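Long-range contact in leucine aminopeptidase (Fimbriiglobus ruber, PDB 7D1B), which probably acts as a zinc-dependent glutaminyl cyclase of the M28 peptidase family, closing N-terminal glutamine into pyroglutamate: residues A[88-93]-A[113-118]. Numbering follows the deposited sequence. Where two conformers were deposited one is given.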
# COMPACT_ATOMS: atom_id res chain seq x y z
N LEU A 88 -2.72 18.89 4.04
CA LEU A 88 -1.28 18.86 4.25
C LEU A 88 -0.49 19.18 2.99
O LEU A 88 0.75 19.13 3.01
CB LEU A 88 -0.88 17.52 4.89
CG LEU A 88 -1.38 17.42 6.34
CD1 LEU A 88 -1.35 15.99 6.83
CD2 LEU A 88 -0.53 18.32 7.25
N GLY A 89 -1.17 19.57 1.91
CA GLY A 89 -0.52 20.11 0.73
C GLY A 89 -0.55 19.23 -0.50
O GLY A 89 -0.04 19.65 -1.53
N ALA A 90 -1.12 18.02 -0.44
CA ALA A 90 -1.11 17.16 -1.62
C ALA A 90 -2.24 17.56 -2.57
O ALA A 90 -3.29 18.04 -2.15
CB ALA A 90 -1.33 15.71 -1.22
N LYS A 91 -2.02 17.31 -3.86
CA LYS A 91 -3.12 17.37 -4.82
C LYS A 91 -3.75 15.99 -4.90
O LYS A 91 -3.05 15.00 -5.12
CB LYS A 91 -2.59 17.76 -6.20
CG LYS A 91 -3.70 17.83 -7.22
CD LYS A 91 -3.27 18.65 -8.41
CE LYS A 91 -4.44 18.91 -9.35
NZ LYS A 91 -4.87 17.67 -10.03
N VAL A 92 -5.07 15.90 -4.73
CA VAL A 92 -5.75 14.61 -4.69
C VAL A 92 -6.59 14.46 -5.94
O VAL A 92 -7.41 15.34 -6.25
CB VAL A 92 -6.60 14.45 -3.42
CG1 VAL A 92 -7.41 13.15 -3.46
CG2 VAL A 92 -5.73 14.50 -2.17
N VAL A 93 -6.41 13.34 -6.65
CA VAL A 93 -7.18 13.01 -7.85
C VAL A 93 -7.85 11.67 -7.63
O VAL A 93 -7.28 10.76 -7.00
CB VAL A 93 -6.29 13.05 -9.12
CG1 VAL A 93 -6.94 12.36 -10.30
CG2 VAL A 93 -5.95 14.50 -9.47
N LEU A 113 -7.44 6.46 -5.36
CA LEU A 113 -7.12 7.82 -4.91
C LEU A 113 -5.63 8.06 -5.09
O LEU A 113 -4.81 7.20 -4.75
CB LEU A 113 -7.48 8.00 -3.44
CG LEU A 113 -7.88 9.33 -2.80
CD1 LEU A 113 -9.08 9.92 -3.53
CD2 LEU A 113 -8.21 9.17 -1.32
N ILE A 114 -5.27 9.22 -5.62
CA ILE A 114 -3.86 9.58 -5.79
C ILE A 114 -3.64 10.89 -5.07
O ILE A 114 -4.31 11.88 -5.36
CB ILE A 114 -3.48 9.70 -7.27
CG1 ILE A 114 -3.79 8.41 -8.03
CG2 ILE A 114 -2.00 10.09 -7.41
CD1 ILE A 114 -3.79 8.58 -9.54
N ALA A 115 -2.69 10.91 -4.14
CA ALA A 115 -2.27 12.14 -3.46
C ALA A 115 -0.85 12.44 -3.93
O ALA A 115 0.08 11.68 -3.63
CB ALA A 115 -2.33 11.98 -1.95
N SER A 116 -0.69 13.53 -4.67
CA SER A 116 0.55 13.82 -5.38
C SER A 116 1.32 14.93 -4.69
O SER A 116 0.75 15.96 -4.30
CB SER A 116 0.25 14.26 -6.82
OG SER A 116 -0.22 13.22 -7.63
N TRP A 117 2.63 14.72 -4.62
CA TRP A 117 3.60 15.65 -4.05
C TRP A 117 4.66 15.95 -5.10
O TRP A 117 5.12 15.05 -5.82
CB TRP A 117 4.31 14.99 -2.85
CG TRP A 117 3.39 14.39 -1.82
CD1 TRP A 117 3.02 13.08 -1.73
CD2 TRP A 117 2.70 15.07 -0.75
NE1 TRP A 117 2.17 12.89 -0.66
CE2 TRP A 117 1.96 14.10 -0.04
CE3 TRP A 117 2.66 16.41 -0.32
CZ2 TRP A 117 1.20 14.42 1.08
CZ3 TRP A 117 1.88 16.72 0.79
CH2 TRP A 117 1.17 15.73 1.48
N PHE A 118 5.06 17.22 -5.17
CA PHE A 118 6.18 17.69 -5.99
C PHE A 118 5.85 17.53 -7.48
O PHE A 118 6.39 16.65 -8.16
CB PHE A 118 7.51 17.01 -5.64
CG PHE A 118 7.68 16.68 -4.16
CD1 PHE A 118 7.45 17.64 -3.16
CD2 PHE A 118 8.05 15.40 -3.78
CE1 PHE A 118 7.59 17.30 -1.81
CE2 PHE A 118 8.20 15.06 -2.43
CZ PHE A 118 7.97 16.02 -1.45
O HOH W 1 1.12 18.67 -3.82
O HOH W 2 -2.82 13.66 -7.88
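At the open end of the antiparallel hairpin formed by strands 91-99 and 108-117, K91 and V93 pair with S116 and I114. Both are hydrogen-bonded pairs: S116 N reaches K91 O at 2.8 Å, V93 N reaches I114 O at 2.9 Å, and the return bonds K91 N to S116 O and I114 N to V93 O complete the rings. Between them V92 faces A115 as a non-hydrogen-bonded pair, and its CA approaches I114 O to 3.2 Å in a CA-H...O contact. V92 and A115 both touch F85 of helix 72-87, an apolar pair fitting a covered face. V92 holds CG1 anti to its backbone N (chi1 175°), which places this methyl 3.6 Å from L113 CD1 in the conformer given.

Before the strand, G89 has the positive phi (111°) of the C-prime residue in the Schellman motif ending helix 72-87, a conformation glycine adopts easily. The turn delivers A90 onto the indole of W117: A90 CB stands 3.6 Å from the centroid of the six-membered ring, only 12° off its normal, a CH-pi contact that the short alanine side chain makes with its one methyl. L88 O lies at the ring edge, 3.5 Å from W117 CZ3, while F181 meets the indole edge-to-face.

One water carries the ladder a step past the last pair by donating to G89 O and S116 O; a second donates to K91 O and, in the conformer given, to S116 OG, which also bonds D180. Exposed K91 and S116 suit the watered end of the face turned from helix 72-87, shared with apolar V93 and I114. Strand 91-99 is one of two edge strands, so the contact is a helix-to-edge-strand connection leading into a beta hairpin, at the margin of the mixed beta sheet of the alpha/beta fold shared by M28 zinc enzymes.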